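Local coordinates for putative hydrolase (Acinetobacter sp. NBRC 100985, PDB 4XUK), which probably hydrolyses organophosphate triesters, and perhaps lactones, with a two-zinc centre of the metallo-beta-lactamase superfamily, at residues 105-110 with 202-207; 16-21 with 266-271; 101-106 with 129-134; 258-263 with 271-276. The protein carries 2 engineered substitutions. All coordinates share one frame; numbering follows the deposited sequence.

Interaction 1. Residues 105-110 with 202-207; sequences LLTHLH and FSYELK. With ZN (zinc ion), chain D.
A phenol hydroxyl lies an unusually short 2.5 Å from a backbone carbonyl here: Y204 OH donates to L106 O, reaching the oxygen from well above the carbonyl plane, 55° out of it. At 2.0 Å resolution the exact length should be read with caution. Y204 OH also bonds to the hydroxyl of Y180, so this buried oxygen is gripped from two places. Packing helps to fix the rotation of the ring. L105 CB sits over one face, offset toward the rim, 3.7 Å from Y204 CE2, while the backbone N of T107 lies at the ring edge. A chi1 of -59° directs the ring toward loop 105-110, and L105 and Y204 cross at a slant. Where the two backbones come nearest, F202 N donates to T107 O at 2.9 Å. The loop 105-110 carries the start of the HxHxDH motif of the metallo-beta-lactamase fold, and strand 202-207 belongs to the facing sheet of its αββα sandwich. H108 NE2 and H110 ND1 bind one zinc, at 2.3 and 2.4 Å, and H197 and D218 complete the site. Behind this first shell stands T107, whose OG1 accepts a bond of 2.8 Å from H108 ND1, in the imidazole plane. That bond holds the ring so that NE2 faces the metal, and T107 OG1 is in turn bonded to D73.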
loop_
_atom_site.group_PDB
_atom_site.type_symbol
_atom_site.label_atom_id
_atom_site.label_comp_id
_atom_site.label_asym_id
_atom_site.label_seq_id
_atom_site.Cartn_x
_atom_site.Cartn_y
_atom_site.Cartn_z
ATOM N N LEU A 105 6.172 23.157 6.802
ATOM C CA LEU A 105 5.544 23.778 5.636
ATOM C C LEU A 105 4.081 23.351 5.571
ATOM O O LEU A 105 3.756 22.156 5.627
ATOM C CB LEU A 105 6.258 23.382 4.341
ATOM C CG LEU A 105 7.768 23.592 4.294
ATOM C CD1 LEU A 105 8.351 23.060 2.992
ATOM C CD2 LEU A 105 8.161 25.037 4.544
ATOM N N LEU A 106 3.200 24.333 5.460
ATOM C CA LEU A 106 1.772 24.060 5.374
ATOM C C LEU A 106 1.293 24.278 3.945
ATOM O O LEU A 106 1.523 25.338 3.367
ATOM C CB LEU A 106 1.006 24.985 6.334
ATOM C CG LEU A 106 1.361 24.784 7.812
ATOM C CD1 LEU A 106 0.582 25.736 8.692
ATOM C CD2 LEU A 106 1.140 23.330 8.260
ATOM N N THR A 107 0.637 23.279 3.362
ATOM C CA THR A 107 0.116 23.452 2.009
ATOM C C THR A 107 -1.019 24.463 2.009
ATOM O O THR A 107 -1.174 25.235 1.061
ATOM C CB THR A 107 -0.368 22.123 1.405
ATOM O OG1 THR A 107 -1.341 21.517 2.271
ATOM C CG2 THR A 107 0.817 21.181 1.196
ATOM N N HIS A 108 -1.797 24.448 3.089
ATOM C CA HIS A 108 -2.888 25.398 3.317
ATOM C C HIS A 108 -3.327 25.305 4.776
ATOM O O HIS A 108 -2.834 24.458 5.523
ATOM C CB HIS A 108 -4.084 25.150 2.373
ATOM C CG HIS A 108 -4.661 23.770 2.449
ATOM N ND1 HIS A 108 -3.887 22.628 2.395
ATOM C CD2 HIS A 108 -5.949 23.348 2.533
ATOM C CE1 HIS A 108 -4.671 21.566 2.466
ATOM N NE2 HIS A 108 -5.922 21.977 2.552
ATOM N N LEU A 109 -4.268 26.156 5.173
ATOM C CA LEU A 109 -4.635 26.263 6.579
ATOM C C LEU A 109 -5.933 25.548 6.966
ATOM O O LEU A 109 -6.485 25.826 8.032
ATOM C CB LEU A 109 -4.704 27.748 6.993
ATOM C CG LEU A 109 -3.388 28.527 6.947
ATOM C CD1 LEU A 109 -3.621 30.015 7.208
ATOM C CD2 LEU A 109 -2.418 27.978 7.968
ATOM N N HIS A 110 -6.421 24.622 6.134
ATOM C CA HIS A 110 -7.526 23.772 6.570
ATOM C C HIS A 110 -7.079 23.035 7.839
ATOM O O HIS A 110 -5.902 22.689 7.977
ATOM C CB HIS A 110 -7.990 22.805 5.449
ATOM C CG HIS A 110 -9.057 23.380 4.566
ATOM N ND1 HIS A 110 -9.365 22.862 3.327
ATOM C CD2 HIS A 110 -9.890 24.437 4.745
ATOM C CE1 HIS A 110 -10.328 23.575 2.773
ATOM N NE2 HIS A 110 -10.673 24.536 3.614
ATOM N N PHE A 202 -0.682 26.002 -1.742
ATOM C CA PHE A 202 0.582 25.795 -2.433
ATOM C C PHE A 202 1.039 24.353 -2.280
ATOM O O PHE A 202 0.735 23.685 -1.278
ATOM C CB PHE A 202 1.683 26.680 -1.837
ATOM C CG PHE A 202 1.844 28.024 -2.512
ATOM C CD1 PHE A 202 0.845 28.984 -2.433
ATOM C CD2 PHE A 202 3.019 28.337 -3.183
ATOM C CE1 PHE A 202 1.004 30.237 -3.037
ATOM C CE2 PHE A 202 3.185 29.581 -3.786
ATOM C CZ PHE A 202 2.173 30.527 -3.717
ATOM N N SER A 203 1.796 23.877 -3.260
ATOM C CA SER A 203 2.465 22.592 -3.137
ATOM C C SER A 203 3.957 22.867 -2.997
ATOM O O SER A 203 4.399 23.987 -3.246
ATOM C CB SER A 203 2.172 21.707 -4.353
ATOM O OG SER A 203 0.775 21.574 -4.554
ATOM N N TYR A 204 4.728 21.852 -2.599
ATOM C CA TYR A 204 6.151 22.026 -2.364
ATOM C C TYR A 204 6.948 20.969 -3.118
ATOM O O TYR A 204 6.664 19.772 -3.010
ATOM C CB TYR A 204 6.449 21.941 -0.862
ATOM C CG TYR A 204 5.712 22.977 -0.051
ATOM C CD1 TYR A 204 6.128 24.305 -0.051
ATOM C CD2 TYR A 204 4.595 22.635 0.707
ATOM C CE1 TYR A 204 5.458 25.263 0.683
ATOM C CE2 TYR A 204 3.916 23.593 1.453
ATOM C CZ TYR A 204 4.349 24.902 1.428
ATOM O OH TYR A 204 3.685 25.869 2.164
ATOM N N GLU A 205 7.939 21.411 -3.892
ATOM C CA GLU A 205 8.775 20.484 -4.655
ATOM C C GLU A 205 10.191 20.383 -4.083
ATOM O O GLU A 205 10.857 21.402 -3.837
ATOM C CB GLU A 205 8.825 20.882 -6.131
ATOM C CG GLU A 205 9.574 19.872 -7.002
ATOM C CD GLU A 205 9.516 20.221 -8.474
ATOM O OE1 GLU A 205 9.055 21.333 -8.805
ATOM O OE2 GLU A 205 9.932 19.379 -9.293
ATOM N N LEU A 206 10.625 19.145 -3.867
ATOM C CA LEU A 206 11.961 18.825 -3.375
ATOM C C LEU A 206 12.700 18.124 -4.500
ATOM O O LEU A 206 12.322 17.025 -4.900
ATOM C CB LEU A 206 11.872 17.857 -2.188
ATOM C CG LEU A 206 12.928 17.822 -1.066
ATOM C CD1 LEU A 206 13.335 16.399 -0.706
ATOM C CD2 LEU A 206 14.143 18.679 -1.355
ATOM N N LYS A 207 13.743 18.750 -5.026
ATOM C CA LYS A 207 14.573 18.072 -6.022
ATOM C C LYS A 207 15.809 17.461 -5.373
ATOM O O LYS A 207 16.615 18.155 -4.753
ATOM C CB LYS A 207 14.952 19.019 -7.165
ATOM C CG LYS A 207 13.738 19.632 -7.860
ATOM C CD LYS A 207 14.122 20.472 -9.075
ATOM C CE LYS A 207 13.006 21.449 -9.452
ATOM N NZ LYS A 207 12.928 22.614 -8.514
HETATM ZN ZN ZN D . -8.027 21.047 2.485
#

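Interaction 2. Residues 16-21 with 266-271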
loop_
_atom_site.group_PDB
_atom_site.type_symbol
_atom_site.label_atom_id
_atom_site.label_comp_id
_atom_site.label_asym_id
_atom_site.label_seq_id
_atom_site.Cartn_x
_atom_site.Cartn_y
_atom_site.Cartn_z
ATOM N N ILE A 16 12.037 10.350 3.486
ATOM C CA ILE A 16 10.720 10.922 3.702
ATOM C C ILE A 16 9.899 9.918 4.506
ATOM O O ILE A 16 9.808 8.750 4.141
ATOM C CB ILE A 16 10.019 11.219 2.366
ATOM C CG1 ILE A 16 10.830 12.255 1.586
ATOM C CG2 ILE A 16 8.594 11.707 2.613
ATOM C CD1 ILE A 16 10.446 12.396 0.122
ATOM N N THR A 17 9.321 10.368 5.614
ATOM C CA THR A 17 8.495 9.494 6.429
ATOM C C THR A 17 7.033 9.870 6.253
ATOM O O THR A 17 6.629 10.989 6.595
ATOM C CB THR A 17 8.851 9.615 7.912
ATOM O OG1 THR A 17 10.274 9.489 8.078
ATOM C CG2 THR A 17 8.151 8.532 8.715
ATOM N N ALA A 18 6.239 8.942 5.724
ATOM C CA ALA A 18 4.796 9.156 5.632
ATOM C C ALA A 18 4.224 8.949 7.019
ATOM O O ALA A 18 4.585 7.974 7.691
ATOM C CB ALA A 18 4.167 8.177 4.652
ATOM N N LEU A 19 3.354 9.861 7.448
ATOM C CA LEU A 19 2.731 9.781 8.768
ATOM C C LEU A 19 1.213 9.832 8.653
ATOM O O LEU A 19 0.661 10.750 8.029
ATOM C CB LEU A 19 3.197 10.948 9.642
ATOM C CG LEU A 19 4.694 11.037 9.906
ATOM C CD1 LEU A 19 5.024 12.282 10.744
ATOM C CD2 LEU A 19 5.178 9.760 10.597
ATOM N N LEU A 20 0.541 8.856 9.262
ATOM C CA LEU A 20 -0.924 8.769 9.198
ATOM C C LEU A 20 -1.564 9.557 10.340
ATOM O O LEU A 20 -1.165 9.415 11.504
ATOM C CB LEU A 20 -1.384 7.302 9.247
ATOM C CG LEU A 20 -2.903 7.050 9.156
ATOM C CD1 LEU A 20 -3.486 7.589 7.847
ATOM C CD2 LEU A 20 -3.238 5.576 9.288
ATOM N N ASP A 21 -2.541 10.396 10.004
ATOM C CA ASP A 21 -3.294 11.116 11.017
ATOM C C ASP A 21 -4.574 10.378 11.366
ATOM O O ASP A 21 -5.051 10.442 12.495
ATOM C CB ASP A 21 -3.649 12.539 10.555
ATOM C CG ASP A 21 -3.948 13.458 11.722
ATOM O OD1 ASP A 21 -3.101 13.547 12.648
ATOM O OD2 ASP A 21 -5.026 14.081 11.739
ATOM N N LEU A 266 -4.286 10.789 -0.405
ATOM C CA LEU A 266 -4.271 9.536 -1.166
ATOM C C LEU A 266 -3.946 8.416 -0.177
ATOM O O LEU A 266 -3.408 8.690 0.899
ATOM C CB LEU A 266 -3.267 9.615 -2.332
ATOM C CG LEU A 266 -3.679 10.632 -3.400
ATOM C CD1 LEU A 266 -2.663 10.748 -4.544
ATOM C CD2 LEU A 266 -5.048 10.296 -3.940
ATOM N N PRO A 267 -4.317 7.159 -0.502
ATOM C CA PRO A 267 -4.202 6.067 0.478
ATOM C C PRO A 267 -2.824 5.946 1.115
ATOM O O PRO A 267 -1.818 5.783 0.395
ATOM C CB PRO A 267 -4.524 4.825 -0.356
ATOM C CG PRO A 267 -5.517 5.337 -1.378
ATOM C CD PRO A 267 -5.002 6.720 -1.733
ATOM N N PHE A 268 -2.785 6.042 2.447
ATOM C CA PHE A 268 -1.530 5.933 3.199
ATOM C C PHE A 268 -0.697 4.762 2.707
ATOM O O PHE A 268 -1.223 3.658 2.523
ATOM C CB PHE A 268 -1.801 5.780 4.702
ATOM C CG PHE A 268 -0.550 5.634 5.520
ATOM C CD1 PHE A 268 0.116 6.756 5.990
ATOM C CD2 PHE A 268 -0.027 4.374 5.800
ATOM C CE1 PHE A 268 1.268 6.629 6.721
ATOM C CE2 PHE A 268 1.135 4.237 6.538
ATOM C CZ PHE A 268 1.776 5.358 7.002
ATOM N N PRO A 269 0.617 4.971 2.520
ATOM C CA PRO A 269 1.455 6.140 2.842
ATOM C C PRO A 269 1.247 7.389 1.984
ATOM O O PRO A 269 1.802 8.439 2.338
ATOM C CB PRO A 269 2.881 5.606 2.647
ATOM C CG PRO A 269 2.736 4.460 1.717
ATOM C CD PRO A 269 1.425 3.831 2.060
ATOM N N GLY A 270 0.479 7.305 0.897
ATOM C CA GLY A 270 0.201 8.490 0.094
ATOM C C GLY A 270 1.343 8.895 -0.826
ATOM O O GLY A 270 1.385 10.025 -1.326
ATOM N N ILE A 271 2.262 7.963 -1.057
ATOM C CA ILE A 271 3.427 8.214 -1.895
ATOM C C ILE A 271 3.350 7.310 -3.129
ATOM O O ILE A 271 3.076 6.106 -3.031
ATOM C CB ILE A 271 4.738 7.951 -1.103
ATOM C CG1 ILE A 271 4.801 8.825 0.157
ATOM C CG2 ILE A 271 5.968 8.192 -1.973
ATOM C CD1 ILE A 271 6.051 8.549 1.038
#
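The F268 ring has L20 CB over one face, 4.0 Å from the ring centroid and 29° off the normal, which makes a CH-pi contact. The opposite face is covered by P269 CB of the same loop, 4.3 Å from the plane and over the ring centre. At the rim the backbone takes over: A18 O and the N of L19 lie near the plane of the ring, and F268 CE1 comes within 3.5 Å of L20 N. Two torsions of the same kind bring about this crossing. F268 holds CG anti to its backbone N (chi1 179°), and L20 does likewise (chi1 -179°), so that L20 CD1 also passes alongside F268 CB. Next along the strand, A18 turns its methyl directly at the loop; A18 CB stands 3.5 Å from P269 CB and 3.3 Å from P269 O. Beyond it the packing thins to methyl contacts, with I271 CD1 4.1 Å from A18 CB and slightly farther from I16 CG2. The loop contains a cis peptide bond between F268 and P269, and G270 N bonds to P267 O at 2.8 Å. In this way the loop between strands 260-262 and 271-275 of the second sheet packs on strand 14-26, next to the outermost strand of the first sheet in the metallo-beta-lactamase αββα sandwich. Strand 14-26 runs between strands 6-11 and 54-64, helix 87-93 covers L19, and F289 of the second subunit meets the F268 ring edge-to-face.

Interaction 3. Residues 101-106 with 129-134; sequences VDTILL and TVYVSN
I104 and V130 lie side by side and point the same way, with I104 CB 4.0 Å from V130 CG2; this is the tight, buried side of two paired parallel strands. V130 uses both methyls. Its CG2 meets I104, while CG1, set anti to the backbone N (chi1 174°), turns to L106 CD1 at 3.6 Å. V132 CG2 extends the apolar row against L106 CB. Between the strands, I104 N donates to T129 O at 2.9 Å, Y131 N to I104 O at 2.8 Å and L106 N to Y131 O at 2.9 Å. The alternation is that of parallel strands in the first sheet of the metallo-beta-lactamase αββα fold, where 103-105 runs between 69-72 and 129-133. The face carrying T103, L105, T129 and Y131 is the more solvent-facing, through the partly exposed T129 and Y131. There T103 CG2, at 3.8 Å from Y131 CD1, and L105 CD2 meet the Y131 ring obliquely. T103 OG1 bonds to Q187, in the turn between strands 185-186 and 189-193 of the facing sheet. Toward D102, itself partly exposed, comes the longest of the four backbone bonds, from T129 N to D102 O at 3.2 Å.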
loop_
_atom_site.group_PDB
_atom_site.type_symbol
_atom_site.label_atom_id
_atom_site.label_comp_id
_atom_site.label_asym_id
_atom_site.label_seq_id
_atom_site.Cartn_x
_atom_site.Cartn_y
_atom_site.Cartn_z
ATOM N N VAL A 101 12.160 18.563 14.693
ATOM C CA VAL A 101 11.534 19.317 13.606
ATOM C C VAL A 101 11.926 20.801 13.678
ATOM O O VAL A 101 11.617 21.498 14.656
ATOM C CB VAL A 101 10.010 19.159 13.610
ATOM C CG1 VAL A 101 9.394 19.930 12.439
ATOM C CG2 VAL A 101 9.638 17.665 13.537
ATOM N N ASP A 102 12.638 21.238 12.649
ATOM C CA ASP A 102 13.185 22.591 12.437
ATOM C C ASP A 102 12.249 23.537 11.660
ATOM O O ASP A 102 12.259 24.704 11.852
ATOM C CB ASP A 102 14.446 22.552 11.551
ATOM C CG ASP A 102 15.448 21.630 12.028
ATOM O OD1 ASP A 102 15.853 21.745 13.163
ATOM O OD2 ASP A 102 15.820 20.757 11.296
ATOM N N THR A 103 11.530 22.966 10.712
ATOM C CA THR A 103 10.662 23.663 9.802
ATOM C C THR A 103 9.355 22.897 9.527
ATOM O O THR A 103 9.348 21.701 9.353
ATOM C CB THR A 103 11.341 23.921 8.468
ATOM O OG1 THR A 103 12.600 24.487 8.664
ATOM C CG2 THR A 103 10.506 24.810 7.589
ATOM N N ILE A 104 8.269 23.637 9.466
ATOM C CA ILE A 104 6.982 23.066 9.093
ATOM C C ILE A 104 6.441 23.854 7.903
ATOM O O ILE A 104 6.306 25.072 7.975
ATOM C CB ILE A 104 5.979 23.117 10.274
ATOM C CG1 ILE A 104 6.499 22.271 11.444
ATOM C CG2 ILE A 104 4.574 22.679 9.829
ATOM C CD1 ILE A 104 5.645 22.318 12.701
ATOM N N LEU A 105 6.172 23.157 6.802
ATOM C CA LEU A 105 5.544 23.778 5.636
ATOM C C LEU A 105 4.081 23.351 5.571
ATOM O O LEU A 105 3.756 22.156 5.627
ATOM C CB LEU A 105 6.258 23.382 4.341
ATOM C CG LEU A 105 7.768 23.592 4.294
ATOM C CD1 LEU A 105 8.351 23.060 2.992
ATOM C CD2 LEU A 105 8.161 25.037 4.544
ATOM N N LEU A 106 3.200 24.333 5.460
ATOM C CA LEU A 106 1.772 24.060 5.374
ATOM C C LEU A 106 1.293 24.278 3.945
ATOM O O LEU A 106 1.523 25.338 3.367
ATOM C CB LEU A 106 1.006 24.985 6.334
ATOM C CG LEU A 106 1.361 24.784 7.812
ATOM C CD1 LEU A 106 0.582 25.736 8.692
ATOM C CD2 LEU A 106 1.140 23.330 8.260
ATOM N N THR A 129 9.887 26.483 12.978
ATOM C CA THR A 129 9.123 27.591 12.450
ATOM C C THR A 129 8.211 27.141 11.313
ATOM O O THR A 129 8.573 26.312 10.452
ATOM C CB THR A 129 9.993 28.840 12.142
ATOM O OG1 THR A 129 9.617 29.442 10.891
ATOM C CG2 THR A 129 11.427 28.482 12.157
ATOM N N VAL A 130 7.002 27.679 11.372
ATOM C CA VAL A 130 5.899 27.279 10.524
ATOM C C VAL A 130 5.762 28.291 9.391
ATOM O O VAL A 130 5.776 29.517 9.633
ATOM C CB VAL A 130 4.600 27.225 11.358
ATOM C CG1 VAL A 130 3.399 26.949 10.480
ATOM C CG2 VAL A 130 4.719 26.176 12.465
ATOM N N TYR A 131 5.667 27.775 8.165
ATOM C CA TYR A 131 5.471 28.593 6.961
ATOM C C TYR A 131 4.174 28.241 6.252
ATOM O O TYR A 131 3.798 27.064 6.161
ATOM C CB TYR A 131 6.575 28.330 5.941
ATOM C CG TYR A 131 7.933 28.848 6.310
ATOM C CD1 TYR A 131 8.753 28.146 7.185
ATOM C CD2 TYR A 131 8.412 30.021 5.753
ATOM C CE1 TYR A 131 10.020 28.625 7.515
ATOM C CE2 TYR A 131 9.668 30.507 6.076
ATOM C CZ TYR A 131 10.465 29.801 6.948
ATOM O OH TYR A 131 11.712 30.292 7.261
ATOM N N VAL A 132 3.527 29.256 5.693
ATOM C CA VAL A 132 2.363 29.052 4.832
ATOM C C VAL A 132 2.363 30.245 3.868
ATOM O O VAL A 132 3.014 31.266 4.145
ATOM C CB VAL A 132 1.070 28.991 5.682
ATOM C CG1 VAL A 132 0.757 30.375 6.265
ATOM C CG2 VAL A 132 -0.100 28.431 4.876
ATOM N N SER A 133 1.676 30.138 2.733
ATOM C CA SER A 133 1.762 31.216 1.751
ATOM C C SER A 133 1.109 32.510 2.245
ATOM O O SER A 133 0.152 32.483 3.029
ATOM C CB SER A 133 1.150 30.803 0.415
ATOM O OG SER A 133 -0.253 30.988 0.422
ATOM N N ASN A 134 1.639 33.614 1.776
ATOM C CA ASN A 134 1.076 34.934 1.977
ATOM C C ASN A 134 -0.415 35.016 1.662
ATOM O O ASN A 134 -1.189 35.462 2.446
ATOM C CB ASN A 134 1.867 35.997 1.186
ATOM C CG ASN A 134 1.909 35.730 -0.331
ATOM O OD1 ASN A 134 1.709 34.639 -0.805
ATOM N ND2 ASN A 134 2.197 36.754 -1.075
#

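Interaction 4. Residues 258-263 with 271-276. Engineered in segment 271-276: T274 (natural residue Ile).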
loop_
_atom_site.group_PDB
_atom_site.type_symbol
_atom_site.label_atom_id
_atom_site.label_comp_id
_atom_site.label_asym_id
_atom_site.label_seq_id
_atom_site.Cartn_x
_atom_site.Cartn_y
_atom_site.Cartn_z
ATOM N N GLY A 258 6.857 12.419 -14.492
ATOM C CA GLY A 258 7.097 11.289 -13.616
ATOM C C GLY A 258 7.577 11.587 -12.210
ATOM O O GLY A 258 8.170 10.708 -11.572
ATOM N N GLN A 259 7.318 12.795 -11.714
ATOM C CA GLN A 259 7.687 13.125 -10.343
ATOM C C GLN A 259 7.058 12.141 -9.369
ATOM O O GLN A 259 5.927 11.682 -9.571
ATOM C CB GLN A 259 7.233 14.543 -9.964
ATOM C CG GLN A 259 7.864 15.682 -10.766
ATOM C CD GLN A 259 7.010 16.115 -11.943
ATOM O OE1 GLN A 259 6.398 15.286 -12.626
ATOM N NE2 GLN A 259 6.971 17.417 -12.192
ATOM N N THR A 260 7.764 11.852 -8.319
ATOM C CA THR A 260 7.234 11.135 -7.201
ATOM C C THR A 260 6.278 12.079 -6.451
ATOM O O THR A 260 6.595 13.222 -6.275
ATOM C CB THR A 260 8.377 10.732 -6.264
ATOM O OG1 THR A 260 9.297 9.862 -6.925
ATOM C CG2 THR A 260 7.870 10.159 -5.052
ATOM N N ILE A 261 5.142 11.613 -5.990
ATOM C CA ILE A 261 4.107 12.422 -5.391
ATOM C C ILE A 261 3.847 12.040 -3.945
ATOM O O ILE A 261 3.756 10.880 -3.655
ATOM C CB ILE A 261 2.819 12.211 -6.209
ATOM C CG1 ILE A 261 3.047 12.637 -7.636
ATOM C CG2 ILE A 261 1.585 12.781 -5.567
ATOM C CD1 ILE A 261 3.285 14.090 -7.793
ATOM N N ALA A 262 3.723 13.028 -3.058
ATOM C CA ALA A 262 3.338 12.723 -1.688
ATOM C C ALA A 262 2.072 13.516 -1.394
ATOM O O ALA A 262 2.077 14.745 -1.438
ATOM C CB ALA A 262 4.450 13.104 -0.726
ATOM N N ALA A 263 0.988 12.812 -1.104
ATOM C CA ALA A 263 -0.319 13.457 -0.994
ATOM C C ALA A 263 -0.995 13.203 0.339
ATOM O O ALA A 263 -1.114 12.050 0.764
ATOM C CB ALA A 263 -1.215 12.974 -2.114
ATOM N N ILE A 271 2.262 7.963 -1.057
ATOM C CA ILE A 271 3.427 8.214 -1.895
ATOM C C ILE A 271 3.350 7.310 -3.129
ATOM O O ILE A 271 3.076 6.106 -3.031
ATOM C CB ILE A 271 4.738 7.951 -1.103
ATOM C CG1 ILE A 271 4.801 8.825 0.157
ATOM C CG2 ILE A 271 5.968 8.192 -1.973
ATOM C CD1 ILE A 271 6.051 8.549 1.038
ATOM N N GLY A 272 3.564 7.889 -4.299
ATOM C CA GLY A 272 3.412 7.138 -5.535
ATOM C C GLY A 272 3.680 8.008 -6.747
ATOM O O GLY A 272 4.352 9.034 -6.651
ATOM N N HIS A 273 3.147 7.596 -7.892
ATOM C CA HIS A 273 3.355 8.311 -9.141
ATOM C C HIS A 273 2.039 8.309 -9.906
ATOM O O HIS A 273 1.144 7.520 -9.590
ATOM C CB HIS A 273 4.410 7.592 -9.966
ATOM C CG HIS A 273 5.764 7.554 -9.323
ATOM N ND1 HIS A 273 6.112 6.618 -8.372
ATOM C CD2 HIS A 273 6.858 8.332 -9.504
ATOM C CE1 HIS A 273 7.366 6.818 -7.997
ATOM N NE2 HIS A 273 7.842 7.848 -8.672
ATOM N N THR A 274 1.899 9.188 -10.896
ATOM C CA THR A 274 0.699 9.139 -11.729
ATOM C C THR A 274 0.996 8.791 -13.177
ATOM O O THR A 274 1.919 9.336 -13.802
ATOM C CB THR A 274 -0.197 10.414 -11.621
ATOM O OG1 THR A 274 -0.522 10.912 -12.926
ATOM C CG2 THR A 274 0.487 11.482 -10.852
ATOM N N TYR A 275 0.215 7.846 -13.688
ATOM C CA TYR A 275 0.312 7.419 -15.072
ATOM C C TYR A 275 -0.917 7.893 -15.815
ATOM O O TYR A 275 -1.988 8.033 -15.218
ATOM C CB TYR A 275 0.379 5.895 -15.135
ATOM C CG TYR A 275 0.127 5.310 -16.508
ATOM C CD1 TYR A 275 1.135 5.270 -17.463
ATOM C CD2 TYR A 275 -1.119 4.786 -16.842
ATOM C CE1 TYR A 275 0.913 4.735 -18.711
ATOM C CE2 TYR A 275 -1.355 4.236 -18.093
ATOM C CZ TYR A 275 -0.334 4.220 -19.023
ATOM O OH TYR A 275 -0.555 3.693 -20.267
ATOM N N SER A 276 -0.754 8.145 -17.112
ATOM C CA SER A 276 -1.882 8.416 -17.997
ATOM C C SER A 276 -1.628 7.789 -19.366
ATOM O O SER A 276 -0.547 7.933 -19.936
ATOM C CB SER A 276 -2.088 9.918 -18.166
ATOM O OG SER A 276 -3.186 10.171 -19.029
HETATM O O HOH W 1 4.139 10.869 -11.533
#
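T260 and H273 cross obliquely over a beta hairpin, strand 260-262 turning back as strand 271-275 in the second sheet of the metallo-beta-lactamase fold. With chi1 at -63°, the imidazole of H273 leans across to the neighbouring strand, and its NE2 meets T260 OG1 at 3.0 Å. That bond is weak, bent to 121° at the hydrogen, and T260 OG1 has a stronger partner in E211. G258 O lies in the plane of the H273 ring at its edge, 3.4 Å from H273 CD2, whereas Q259 O approaches the same carbon obliquely. H273 CD2 thus meets the carbonyls of G258 and Q259, which lead from helix 240-257 into strand 260-262, and Y47 of the second subunit stacks on the ring. On the T260 side, T260 CG2 touches I271 CG2, the two side chains meeting at a slant. I261 turns to the opposite face of the sheet from A262 and I271, and its CG1 approaches CG2 of T274, an engineered residue. The backbones pair at I261 and G272, with I261 N donating to G272 O at 2.8 Å and G272 N to I261 O at 3.1 Å. The short strand segments are far from exactly antiparallel, with 125° between their N-to-C directions. Beyond the last direct backbone bond, a water bridges the strands, donating to Q259 O at 2.8 Å and accepting from T274 N at 2.9 Å.

In the fold
From the N terminus, segment 16-21 of the first sheet meets 266-271, the loop of the second-sheet hairpin, and interaction 2 closes a loop that takes in most of the chain. Nested inside it, residues 101-110 serve two contacts: interaction 3 closes a short loop at 129-134, pairing strands within the first sheet, and interaction 1 a longer one at 202-207, reaching the second sheet beside the zinc site. The two share L105 and L106, and F202 packs on S133. Interaction 4, the hairpin of the second sheet, opens after both have closed. It crosses interaction 2 in the chain, shares I271 with it and probably gains a hydrogen bond between A263 and G270; both touch the second subunit.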